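Local coordinates for protein L-serine ammonia-lyase (Rhizomucor miehei CAU432, PDB 5C3U) that is a pyridoxal-phosphate-dependent enzyme that holds pyridoxal-5'-phosphate, covalently linked to the chain, in a buried pocket between its two sheet-and-helix halves, at residues 48-53 and 78-83; 84-89 and 110-115; 177-182 and 204-209; 208-213 and 226-231. One frame throughout, in Å; residues are numbered along the deposited sequence. Where two conformers were deposited one is given.

Contact 1: residues 48-53 and 78-83; sequences SGSVKM and GPNTVL. With PLP (pyridoxal-5'-phosphate), chain B.
The pyridoxal-5'-phosphate site is where Lys52 meets Asn80 and Thr81, at the starts of helices 52-67 and 79-92. Lys52 NZ is bonded covalently to PLP C4A at 1.6 Å, consistent with the lysine-cofactor linkage (internal aldimine) of this family, though the length does not itself show a double bond. The lysine chain reaches it by folding at chi2 (-66°) and chi4 (-52°). On the way it crosses Asn80 at about a right angle, with Lys52 CG 3.7 Å from Asn80 CB. Farther out, Lys52 CE passes 3.3 Å from Thr81 OG1, whose hydroxyl is hydrogen-bonded to the backbone oxygen of Ser77. The Asn80 amide uses both ends: ND2 donates to PLP O3 at 3.1 Å and also bonds Glu279, while OD1 is hydrogen-bonded to the backbone nitrogen of Ser315. Ser50 OG lies 3.3 Å from Asn80 CB and accepts from Lys52 N at 3.1 Å, a capping bond at the head of the lysine helix. Two waters fill the seam between the segments. One joins the hydroxyls of Ser48 and Ser50 to Asn80 O, 2.7 Å from that oxygen; the second donates to Ser48 O and to Asn80 OD1. Asn80 is thereby held at its backbone oxygen and at both amide atoms. Its bond to PLP O3, with the weak one from Lys52 NZ, would probably limit rotation of the ring about C4-C4A.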
loop_
_atom_site.group_PDB
_atom_site.type_symbol
_atom_site.label_atom_id
_atom_site.label_comp_id
_atom_site.label_asym_id
_atom_site.label_seq_id
_atom_site.Cartn_x
_atom_site.Cartn_y
_atom_site.Cartn_z
ATOM N N SER A 48 -11.669 6.552 -0.178
ATOM C CA SER A 48 -10.415 7.230 0.244
ATOM C C SER A 48 -9.237 7.119 -0.754
ATOM O O SER A 48 -8.275 7.872 -0.635
ATOM C CB SER A 48 -9.980 6.926 1.692
ATOM O OG SER A 48 -9.190 5.732 1.771
ATOM N N GLY A 49 -9.297 6.181 -1.704
ATOM C CA GLY A 49 -8.388 6.227 -2.855
ATOM C C GLY A 49 -7.217 5.262 -2.835
ATOM O O GLY A 49 -6.338 5.325 -3.718
ATOM N N SER A 50 -7.191 4.381 -1.841
ATOM C CA SER A 50 -6.093 3.400 -1.746
ATOM C C SER A 50 -6.464 2.121 -1.038
ATOM O O SER A 50 -7.524 2.026 -0.402
ATOM C CB SER A 50 -4.882 4.041 -1.068
ATOM O OG SER A 50 -4.980 3.916 0.343
ATOM N N VAL A 51 -5.556 1.141 -1.124
ATOM C CA VAL A 51 -5.667 -0.152 -0.435
ATOM C C VAL A 51 -5.817 -0.014 1.103
ATOM O O VAL A 51 -6.345 -0.920 1.739
ATOM C CB VAL A 51 -4.447 -1.073 -0.779
ATOM C CG1 VAL A 51 -3.151 -0.568 -0.124
ATOM C CG2 VAL A 51 -4.727 -2.528 -0.430
ATOM N N LYS A 52 -5.374 1.114 1.675
ATOM C CA LYS A 52 -5.492 1.343 3.119
ATOM C C LYS A 52 -6.903 1.159 3.614
ATOM O O LYS A 52 -7.114 0.753 4.764
ATOM C CB LYS A 52 -4.958 2.722 3.563
ATOM C CG LYS A 52 -3.451 2.902 3.375
ATOM C CD LYS A 52 -2.734 1.927 4.318
ATOM C CE LYS A 52 -1.287 2.316 4.518
ATOM N NZ LYS A 52 -0.622 2.507 3.201
ATOM N N MET A 53 -7.887 1.447 2.758
ATOM C CA MET A 53 -9.278 1.225 3.135
ATOM C C MET A 53 -9.543 -0.205 3.662
ATOM O O MET A 53 -10.367 -0.387 4.571
ATOM C CB MET A 53 -10.181 1.568 1.952
ATOM C CG MET A 53 -11.523 2.191 2.276
ATOM S SD MET A 53 -11.509 3.554 3.464
ATOM C CE MET A 53 -12.172 2.499 4.677
ATOM N N GLY A 78 1.139 8.647 7.572
ATOM C CA GLY A 78 1.261 8.569 6.110
ATOM C C GLY A 78 0.031 9.074 5.382
ATOM O O GLY A 78 -1.066 9.080 5.947
ATOM N N PRO A 79 0.189 9.434 4.099
ATOM C CA PRO A 79 -0.930 10.155 3.460
ATOM C C PRO A 79 -2.169 9.277 3.280
ATOM O O PRO A 79 -3.309 9.736 3.504
ATOM C CB PRO A 79 -0.354 10.569 2.100
ATOM C CG PRO A 79 0.836 9.688 1.884
ATOM C CD PRO A 79 1.397 9.427 3.249
ATOM N N ASN A 80 -1.976 8.030 2.874
ATOM C CA ASN A 80 -3.158 7.217 2.616
ATOM C C ASN A 80 -3.786 6.686 3.879
ATOM O O ASN A 80 -4.997 6.440 3.906
ATOM C CB ASN A 80 -2.847 6.149 1.601
ATOM C CG ASN A 80 -2.341 6.768 0.315
ATOM O OD1 ASN A 80 -3.015 7.657 -0.245
ATOM N ND2 ASN A 80 -1.154 6.372 -0.130
ATOM N N THR A 81 -2.969 6.519 4.916
ATOM C CA THR A 81 -3.507 6.118 6.214
ATOM C C THR A 81 -4.410 7.215 6.771
ATOM O O THR A 81 -5.542 6.928 7.175
ATOM C CB THR A 81 -2.393 5.778 7.198
ATOM O OG1 THR A 81 -1.482 4.907 6.522
ATOM C CG2 THR A 81 -2.973 5.057 8.441
ATOM N N VAL A 82 -3.947 8.467 6.747
ATOM C CA VAL A 82 -4.750 9.534 7.344
ATOM C C VAL A 82 -6.026 9.710 6.554
ATOM O O VAL A 82 -7.071 9.938 7.141
ATOM C CB VAL A 82 -4.012 10.885 7.585
ATOM C CG1 VAL A 82 -2.832 10.661 8.540
ATOM C CG2 VAL A 82 -3.564 11.576 6.285
ATOM N N LEU A 83 -5.959 9.540 5.235
ATOM C CA LEU A 83 -7.193 9.677 4.426
ATOM C C LEU A 83 -8.224 8.581 4.765
ATOM O O LEU A 83 -9.439 8.842 4.806
ATOM C CB LEU A 83 -6.859 9.688 2.931
ATOM C CG LEU A 83 -6.187 10.991 2.493
ATOM C CD1 LEU A 83 -5.497 10.795 1.144
ATOM C CD2 LEU A 83 -7.252 12.081 2.384
HETATM N N1 PLP B . 1.065 1.499 -1.632
HETATM C C2 PLP B . 0.253 2.460 -1.157
HETATM C C2A PLP B . -0.323 3.533 -2.049
HETATM C C3 PLP B . -0.070 2.474 0.271
HETATM O O3 PLP B . -0.898 3.437 0.784
HETATM C C4 PLP B . 0.504 1.393 1.101
HETATM C C4A PLP B . 0.186 1.337 2.536
HETATM C C5 PLP B . 1.391 0.382 0.470
HETATM C C6 PLP B . 1.617 0.501 -0.905
HETATM C C5A PLP B . 2.031 -0.758 1.265
HETATM O O4P PLP B . 2.087 -0.380 2.635
HETATM P P PLP B . 2.500 -1.293 3.908
HETATM O O1P PLP B . 1.283 -2.007 4.383
HETATM O O2P PLP B . 3.666 -2.213 3.505
HETATM O O3P PLP B . 2.958 -0.204 4.813
HETATM O O HOH W 1 -6.319 5.886 1.575
HETATM O O HOH W 2 -5.552 7.598 -0.949
#

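Contact 2: residues 84-89 and 110-115; sequences AVSYCA and QSIRTD
Ser86 OG is held by two groups at once: it donates to Asp115 OD2 at 2.6 Å and is hydrogen-bonded to the hydroxyl of Ser117. The oxygen of Asp115 receives it on its anti lone pair, the one turned away from OD1. A chi1 of -174° swings the serine hydroxyl outward from its helix toward the end of helix 106-114, where it also comes within 3.0 Å of Asp115 CB. The other carboxylate oxygen, OD1, forms a salt bridge with Arg90, so the two oxygens are divided between a hydroxyl and a guanidinium group of the same helix, 79-92. This pairing would probably favour the charged form of Asp115.

The short side chain of Ser86 lets the backbones come close, with the CA atoms of Ser86 and Ile112 5.9 Å apart. Ser86 OG lies 3.6 Å from Ile112 CA, and Ile112 CG2 flanks the same hydroxyl at 3.8 Å. Tyr87, one residue on, touches the carboxylate more loosely, its CB standing 4.5 Å from Asp115 OD2 while its CB bond points away from segment 110-115.

Ile112 and Val85 both rest on Ile98 of strand 95-100, placing the two helices side by side against the four-stranded parallel sheet. Ala84 and Val85 touch Ile56 of helix 52-67, and Tyr87 packs on Met53 of that helix and on Pro47.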
loop_
_atom_site.group_PDB
_atom_site.type_symbol
_atom_site.label_atom_id
_atom_site.label_comp_id
_atom_site.label_asym_id
_atom_site.label_seq_id
_atom_site.Cartn_x
_atom_site.Cartn_y
_atom_site.Cartn_z
ATOM N N ALA A 84 -7.740 7.352 4.973
ATOM C CA ALA A 84 -8.587 6.220 5.303
ATOM C C ALA A 84 -9.198 6.426 6.680
ATOM O O ALA A 84 -10.397 6.194 6.865
ATOM C CB ALA A 84 -7.797 4.907 5.266
ATOM N N VAL A 85 -8.392 6.889 7.628
ATOM C CA VAL A 85 -8.889 7.141 8.995
ATOM C C VAL A 85 -9.977 8.234 8.939
ATOM O O VAL A 85 -11.046 8.089 9.556
ATOM C CB VAL A 85 -7.752 7.526 9.944
ATOM C CG1 VAL A 85 -8.286 8.005 11.299
ATOM C CG2 VAL A 85 -6.843 6.310 10.153
ATOM N N SER A 86 -9.695 9.314 8.208
ATOM C CA SER A 86 -10.670 10.433 8.073
ATOM C C SER A 86 -12.006 9.940 7.513
ATOM O O SER A 86 -13.094 10.227 8.071
ATOM C CB SER A 86 -10.057 11.567 7.233
ATOM O OG SER A 86 -10.887 12.715 7.197
ATOM N N TYR A 87 -11.931 9.165 6.436
ATOM C CA TYR A 87 -13.115 8.563 5.836
ATOM C C TYR A 87 -13.868 7.654 6.804
ATOM O O TYR A 87 -15.081 7.769 6.944
ATOM C CB TYR A 87 -12.755 7.815 4.560
ATOM C CG TYR A 87 -13.923 7.093 3.968
ATOM C CD1 TYR A 87 -14.189 5.774 4.309
ATOM C CD2 TYR A 87 -14.811 7.749 3.113
ATOM C CE1 TYR A 87 -15.270 5.099 3.775
ATOM C CE2 TYR A 87 -15.914 7.081 2.586
ATOM C CZ TYR A 87 -16.134 5.765 2.914
ATOM O OH TYR A 87 -17.216 5.079 2.406
ATOM N N CYS A 88 -13.156 6.742 7.469
ATOM C CA CYS A 88 -13.804 5.800 8.410
ATOM C C CYS A 88 -14.449 6.528 9.594
ATOM O O CYS A 88 -15.517 6.146 10.056
ATOM C CB CYS A 88 -12.782 4.761 8.937
ATOM S SG CYS A 88 -12.216 3.625 7.642
ATOM N N ALA A 89 -13.808 7.595 10.077
ATOM C CA ALA A 89 -14.309 8.271 11.251
ATOM C C ALA A 89 -15.641 8.905 10.860
ATOM O O ALA A 89 -16.621 8.807 11.605
ATOM C CB ALA A 89 -13.327 9.323 11.713
ATOM N N GLN A 110 -7.844 19.235 2.080
ATOM C CA GLN A 110 -9.254 19.568 1.866
ATOM C C GLN A 110 -10.155 18.362 2.131
ATOM O O GLN A 110 -11.237 18.509 2.699
ATOM C CB GLN A 110 -9.498 20.083 0.448
ATOM C CG GLN A 110 -10.947 20.486 0.192
ATOM C CD GLN A 110 -11.422 21.595 1.122
ATOM O OE1 GLN A 110 -11.055 22.761 0.961
ATOM N NE2 GLN A 110 -12.245 21.235 2.100
ATOM N N SER A 111 -9.708 17.179 1.706
ATOM C CA SER A 111 -10.490 15.961 1.908
ATOM C C SER A 111 -10.688 15.695 3.378
ATOM O O SER A 111 -11.786 15.306 3.799
ATOM C CB SER A 111 -9.815 14.744 1.278
ATOM O OG SER A 111 -9.881 14.826 -0.123
ATOM N N ILE A 112 -9.611 15.876 4.151
ATOM C CA ILE A 112 -9.654 15.635 5.585
ATOM C C ILE A 112 -10.579 16.627 6.296
ATOM O O ILE A 112 -11.355 16.248 7.169
ATOM C CB ILE A 112 -8.240 15.644 6.195
ATOM C CG1 ILE A 112 -7.401 14.517 5.581
ATOM C CG2 ILE A 112 -8.305 15.515 7.716
ATOM C CD1 ILE A 112 -5.920 14.682 5.812
ATOM N N ARG A 113 -10.505 17.895 5.909
ATOM C CA ARG A 113 -11.423 18.915 6.452
ATOM C C ARG A 113 -12.877 18.647 6.078
ATOM O O ARG A 113 -13.763 18.742 6.924
ATOM C CB ARG A 113 -11.048 20.310 5.971
ATOM C CG ARG A 113 -9.789 20.888 6.582
ATOM C CD ARG A 113 -9.623 22.330 6.110
ATOM N NE ARG A 113 -8.217 22.705 5.976
ATOM C CZ ARG A 113 -7.560 22.811 4.819
ATOM N NH1 ARG A 113 -6.278 23.147 4.821
ATOM N NH2 ARG A 113 -8.178 22.587 3.660
ATOM N N THR A 114 -13.116 18.302 4.820
ATOM C CA THR A 114 -14.471 17.991 4.355
ATOM C C THR A 114 -15.100 16.829 5.133
ATOM O O THR A 114 -16.300 16.824 5.376
ATOM C CB THR A 114 -14.475 17.702 2.846
ATOM O OG1 THR A 114 -14.100 18.897 2.145
ATOM C CG2 THR A 114 -15.851 17.198 2.362
ATOM N N ASP A 115 -14.279 15.858 5.544
ATOM C CA ASP A 115 -14.740 14.717 6.323
ATOM C C ASP A 115 -15.158 15.134 7.733
ATOM O O ASP A 115 -15.828 14.382 8.435
ATOM C CB ASP A 115 -13.604 13.680 6.455
ATOM C CG ASP A 115 -13.425 12.823 5.208
ATOM O OD1 ASP A 115 -14.381 12.700 4.418
ATOM O OD2 ASP A 115 -12.322 12.241 5.028
#

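Contact 3: residues 177-182 and 204-209; sequences CPVGGG and AVETHG. With PLP (pyridoxal-5'-phosphate), chain B.
Backbone hydrogen bonds join Cys177 and Val179 to Val205 as neighbouring parallel strands: Val205 N donates to Cys177 O at 2.9 Å, and Val179 N to Val205 O at 2.8 Å. The same two oxygens also receive CA-H...O contacts, from Ala204 and Pro178 respectively.

Apolar packing is led by Val179 CG2, which lies 3.6 Å from Ala204 CB; Phe213 touches both. Val179's CG2 stands anti to its carbonyl carbon, which turns this methyl to the alanine. Pro178 sets its CB 3.8 Å from PLP C6. Glu206 CG runs 3.3 Å from Val179 O, a buried oxygen with no polar partner in the model, while its carboxylate goes on to the backbone nitrogens of Phe213 and Gln214.

Phosphate binding falls to the glycines beyond the strand. Gly180 N (2.7 Å) and Gly182 N (2.8 Å) both donate to PLP O2P, and Gly181 N gives 2.9 Å to PLP O3P. Leu184 N also bonds the PLP, probably at the phosphate.

The two strands are those of a beta-alpha-beta crossover, and the glycine loop is its turn into helix 183-194, with Gly182 at the N-cap. Three glycine N-H groups thus meet the phosphate at a helix start, whose dipole would probably help to steady its negative charge.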
loop_
_atom_site.group_PDB
_atom_site.type_symbol
_atom_site.label_atom_id
_atom_site.label_comp_id
_atom_site.label_asym_id
_atom_site.label_seq_id
_atom_site.Cartn_x
_atom_site.Cartn_y
_atom_site.Cartn_z
ATOM N N CYS A 177 3.627 -7.067 -4.990
ATOM C CA CYS A 177 3.064 -6.361 -3.836
ATOM C C CYS A 177 4.073 -5.306 -3.334
ATOM O O CYS A 177 5.172 -5.652 -2.898
ATOM C CB CYS A 177 2.717 -7.359 -2.732
ATOM S SG CYS A 177 2.069 -6.640 -1.203
ATOM N N PRO A 178 3.705 -4.027 -3.393
ATOM C CA PRO A 178 4.582 -2.977 -2.825
ATOM C C PRO A 178 4.715 -3.151 -1.311
ATOM O O PRO A 178 3.732 -3.549 -0.665
ATOM C CB PRO A 178 3.836 -1.656 -3.129
ATOM C CG PRO A 178 2.523 -2.052 -3.673
ATOM C CD PRO A 178 2.406 -3.516 -3.864
ATOM N N VAL A 179 5.916 -2.901 -0.757
ATOM C CA VAL A 179 6.152 -3.002 0.703
ATOM C C VAL A 179 6.654 -1.689 1.313
ATOM O O VAL A 179 7.678 -1.145 0.874
ATOM C CB VAL A 179 7.133 -4.177 1.056
ATOM C CG1 VAL A 179 7.382 -4.240 2.569
ATOM C CG2 VAL A 179 6.550 -5.491 0.571
ATOM N N GLY A 180 5.895 -1.169 2.292
ATOM C CA GLY A 180 6.301 -0.058 3.165
ATOM C C GLY A 180 6.682 -0.634 4.513
ATOM O O GLY A 180 7.823 -1.060 4.705
ATOM N N GLY A 181 5.713 -0.713 5.433
ATOM C CA GLY A 181 5.954 -1.350 6.733
ATOM C C GLY A 181 5.600 -2.829 6.784
ATOM O O GLY A 181 5.840 -3.495 7.802
ATOM N N GLY A 182 5.021 -3.346 5.698
ATOM C CA GLY A 182 4.695 -4.757 5.568
ATOM C C GLY A 182 3.283 -5.203 5.923
ATOM O O GLY A 182 3.011 -6.398 5.915
ATOM N N ALA A 204 7.877 -8.907 -3.380
ATOM C CA ALA A 204 7.745 -7.806 -2.428
ATOM C C ALA A 204 8.620 -6.666 -2.915
ATOM O O ALA A 204 9.830 -6.736 -2.802
ATOM C CB ALA A 204 8.179 -8.251 -1.031
ATOM N N VAL A 205 8.010 -5.585 -3.416
ATOM C CA VAL A 205 8.782 -4.540 -4.082
ATOM C C VAL A 205 8.937 -3.280 -3.222
ATOM O O VAL A 205 7.983 -2.807 -2.631
ATOM C CB VAL A 205 8.209 -4.196 -5.485
ATOM C CG1 VAL A 205 6.724 -3.865 -5.409
ATOM C CG2 VAL A 205 8.985 -3.046 -6.120
ATOM N N GLU A 206 10.153 -2.747 -3.182
ATOM C CA GLU A 206 10.486 -1.511 -2.484
ATOM C C GLU A 206 11.306 -0.668 -3.460
ATOM O O GLU A 206 11.642 -1.130 -4.554
ATOM C CB GLU A 206 11.348 -1.826 -1.233
ATOM C CG GLU A 206 10.588 -2.443 -0.057
ATOM C CD GLU A 206 11.499 -2.849 1.103
ATOM O OE1 GLU A 206 12.448 -3.644 0.874
ATOM O OE2 GLU A 206 11.265 -2.374 2.245
ATOM N N THR A 207 11.609 0.566 -3.083
ATOM C CA THR A 207 12.560 1.368 -3.851
ATOM C C THR A 207 13.867 1.377 -3.094
ATOM O O THR A 207 13.864 1.199 -1.878
ATOM C CB THR A 207 12.113 2.833 -4.066
ATOM O OG1 THR A 207 12.018 3.501 -2.801
ATOM C CG2 THR A 207 10.785 2.904 -4.846
ATOM N N HIS A 208 14.974 1.626 -3.798
ATOM C CA HIS A 208 16.297 1.574 -3.166
ATOM C C HIS A 208 16.420 2.545 -2.021
ATOM O O HIS A 208 17.126 2.278 -1.055
ATOM C CB HIS A 208 17.397 1.838 -4.190
ATOM C CG HIS A 208 17.459 0.808 -5.285
ATOM N ND1 HIS A 208 17.434 1.132 -6.589
ATOM C CD2 HIS A 208 17.569 -0.575 -5.227
ATOM C CE1 HIS A 208 17.493 0.008 -7.333
ATOM N NE2 HIS A 208 17.568 -1.035 -6.500
ATOM N N GLY A 209 15.716 3.673 -2.113
ATOM C CA GLY A 209 15.759 4.726 -1.092
ATOM C C GLY A 209 15.226 4.330 0.271
ATOM O O GLY A 209 15.551 4.966 1.259
HETATM N N1 PLP B . 1.065 1.499 -1.632
HETATM C C2 PLP B . 0.253 2.460 -1.157
HETATM C C2A PLP B . -0.323 3.533 -2.049
HETATM C C3 PLP B . -0.070 2.474 0.271
HETATM O O3 PLP B . -0.898 3.437 0.784
HETATM C C4 PLP B . 0.504 1.393 1.101
HETATM C C4A PLP B . 0.186 1.337 2.536
HETATM C C5 PLP B . 1.391 0.382 0.470
HETATM C C6 PLP B . 1.617 0.501 -0.905
HETATM C C5A PLP B . 2.031 -0.758 1.265
HETATM O O4P PLP B . 2.087 -0.380 2.635
HETATM P P PLP B . 2.500 -1.293 3.908
HETATM O O1P PLP B . 1.283 -2.007 4.383
HETATM O O2P PLP B . 3.666 -2.213 3.505
HETATM O O3P PLP B . 2.958 -0.204 4.813
#

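Contact 4: residues 208-213 and 226-231; sequences HGSNAF and EKNNTI
With CG beside its backbone N (chi1 -61°), Asn228 turns its amide toward Gly209, while Ser210, its OG opposite the backbone N, turns that hydroxyl to within 4.1 Å of Asn228 CB. Asn228 ND2 donates to Gly209 O at 2.9 Å, with an N-H...O angle of 165°. The acceptor lies practically in the plane of the asparagine amide, yet the donor is tilted 28° from the plane of the glycine carbonyl. Gly209 O takes a second bond from a water 2.8 Å away, and this water also accepts from Asn229 N at 2.8 Å. One carbonyl is thus tied to segment 226-231 directly and through water. Without a side chain at Gly209, the two backbones approach until the CA atoms of Gly209 and Thr230 are 5.2 Å apart.

The contact lies at the exit of strand 202-207, where the chain turns into helix 212-219 of the larger, six-stranded half of the fold, with Asn211 at the N-cap position; the partner segment belongs to the long irregular connection toward helix 242-250.

Next to the hydrogen bond lies a van der Waals touch, Ser210 CB to Thr230 CG2 at 4.1 Å. Thr230 OG1 points into a polar cluster, bonded to Asp260, to Thr207 OG1 and to the backbone nitrogen of Ala232, the last in the pattern of an ST turn. Thr230 N meets Asn229 OD1 at 2.9 Å, from above the plane of that carbonyl.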
loop_
_atom_site.group_PDB
_atom_site.type_symbol
_atom_site.label_atom_id
_atom_site.label_comp_id
_atom_site.label_asym_id
_atom_site.label_seq_id
_atom_site.Cartn_x
_atom_site.Cartn_y
_atom_site.Cartn_z
ATOM N N HIS A 208 14.974 1.626 -3.798
ATOM C CA HIS A 208 16.297 1.574 -3.166
ATOM C C HIS A 208 16.420 2.545 -2.021
ATOM O O HIS A 208 17.126 2.278 -1.055
ATOM C CB HIS A 208 17.397 1.838 -4.190
ATOM C CG HIS A 208 17.459 0.808 -5.285
ATOM N ND1 HIS A 208 17.434 1.132 -6.589
ATOM C CD2 HIS A 208 17.569 -0.575 -5.227
ATOM C CE1 HIS A 208 17.493 0.008 -7.333
ATOM N NE2 HIS A 208 17.568 -1.035 -6.500
ATOM N N GLY A 209 15.716 3.673 -2.113
ATOM C CA GLY A 209 15.759 4.726 -1.092
ATOM C C GLY A 209 15.226 4.330 0.271
ATOM O O GLY A 209 15.551 4.966 1.259
ATOM N N SER A 210 14.413 3.274 0.344
ATOM C CA SER A 210 13.896 2.795 1.635
ATOM C C SER A 210 13.580 1.292 1.569
ATOM O O SER A 210 12.453 0.881 1.279
ATOM C CB SER A 210 12.647 3.604 2.056
ATOM O OG SER A 210 12.282 3.324 3.401
ATOM N N ASN A 211 14.592 0.460 1.806
ATOM C CA ASN A 211 14.440 -0.954 1.514
ATOM C C ASN A 211 14.527 -1.841 2.763
ATOM O O ASN A 211 15.179 -2.899 2.753
ATOM C CB ASN A 211 15.464 -1.367 0.433
ATOM C CG ASN A 211 16.891 -1.470 0.965
ATOM O OD1 ASN A 211 17.307 -0.716 1.856
ATOM N ND2 ASN A 211 17.654 -2.399 0.401
ATOM N N ALA A 212 13.853 -1.418 3.844
ATOM C CA ALA A 212 13.989 -2.128 5.133
ATOM C C ALA A 212 13.600 -3.604 5.059
ATOM O O ALA A 212 14.248 -4.451 5.689
ATOM C CB ALA A 212 13.215 -1.421 6.244
ATOM N N PHE A 213 12.571 -3.931 4.287
ATOM C CA PHE A 213 12.183 -5.337 4.170
ATOM C C PHE A 213 13.286 -6.182 3.545
ATOM O O PHE A 213 13.684 -7.211 4.109
ATOM C CB PHE A 213 10.890 -5.540 3.384
ATOM C CG PHE A 213 10.492 -6.988 3.272
ATOM C CD1 PHE A 213 10.090 -7.699 4.400
ATOM C CD2 PHE A 213 10.560 -7.655 2.053
ATOM C CE1 PHE A 213 9.744 -9.051 4.314
ATOM C CE2 PHE A 213 10.202 -9.002 1.957
ATOM C CZ PHE A 213 9.783 -9.698 3.090
ATOM N N GLU A 226 17.086 5.455 9.407
ATOM C CA GLU A 226 16.632 6.837 9.639
ATOM C C GLU A 226 17.004 7.772 8.483
ATOM O O GLU A 226 18.093 7.670 7.928
ATOM C CB GLU A 226 17.241 7.411 10.928
ATOM C CG GLU A 226 17.154 6.545 12.175
ATOM C CD GLU A 226 18.305 6.818 13.141
ATOM O OE1 GLU A 226 18.926 5.848 13.632
ATOM O OE2 GLU A 226 18.620 8.001 13.405
ATOM N N LYS A 227 16.108 8.720 8.177
ATOM C CA LYS A 227 16.338 9.847 7.251
ATOM C C LYS A 227 16.124 9.482 5.788
ATOM O O LYS A 227 16.393 10.285 4.903
ATOM C CB LYS A 227 17.703 10.566 7.456
ATOM C CG LYS A 227 17.969 11.068 8.883
ATOM C CD LYS A 227 16.946 12.109 9.335
ATOM C CE LYS A 227 17.301 12.702 10.699
ATOM N NZ LYS A 227 17.062 11.798 11.868
ATOM N N ASN A 228 15.613 8.274 5.552
ATOM C CA ASN A 228 15.379 7.795 4.200
ATOM C C ASN A 228 14.346 8.657 3.506
ATOM O O ASN A 228 13.451 9.215 4.147
ATOM C CB ASN A 228 14.902 6.351 4.221
ATOM C CG ASN A 228 15.920 5.418 4.839
ATOM O OD1 ASN A 228 16.182 5.481 6.046
ATOM N ND2 ASN A 228 16.514 4.557 4.016
ATOM N N ASN A 229 14.495 8.792 2.198
ATOM C CA ASN A 229 13.472 9.457 1.413
ATOM C C ASN A 229 13.404 8.749 0.050
ATOM O O ASN A 229 14.305 7.967 -0.302
ATOM C CB ASN A 229 13.755 10.956 1.308
ATOM C CG ASN A 229 12.491 11.772 1.040
ATOM O OD1 ASN A 229 11.397 11.217 0.921
ATOM N ND2 ASN A 229 12.640 13.087 0.943
ATOM N N THR A 230 12.295 8.941 -0.654
ATOM C CA THR A 230 12.045 8.318 -1.947
ATOM C C THR A 230 10.749 8.971 -2.404
ATOM O O THR A 230 9.960 9.406 -1.568
ATOM C CB THR A 230 11.936 6.761 -1.879
ATOM O OG1 THR A 230 11.271 6.236 -3.034
ATOM C CG2 THR A 230 11.144 6.279 -0.655
ATOM N N ILE A 231 10.555 9.066 -3.716
ATOM C CA ILE A 231 9.276 9.537 -4.263
ATOM C C ILE A 231 8.112 8.620 -3.847
ATOM O O ILE A 231 6.944 9.040 -3.852
ATOM C CB ILE A 231 9.332 9.760 -5.811
ATOM C CG1 ILE A 231 9.465 8.451 -6.580
ATOM C CG2 ILE A 231 10.451 10.733 -6.185
ATOM C CD1 ILE A 231 9.360 8.629 -8.087
HETATM O O HOH W 3 16.778 7.440 1.224
#

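Along the chain contact 1 closes before contact 2 opens, and contacts 3 and 4 follow. Contacts 1 and 2 share helix 79-92, have centres about 10 Å apart and touch through Met53 and Cys88. Helix 79-92 packs against the four-stranded sheet, while loop 48-53 also bonds the chain just beyond strand 306-311 of the six-stranded one. Contacts 3 and 4, centres about 9 Å apart, share His208 and Gly209 where strand 202-207 of the six-stranded sheet runs on to helix 212-219. Contacts 1 and 3 do not touch, their centres about 16 Å apart, but both hold pyridoxal-5'-phosphate, which thus bridges the two halves. Contacts 2 and 4 lie farther out, with centres about 27 Å apart.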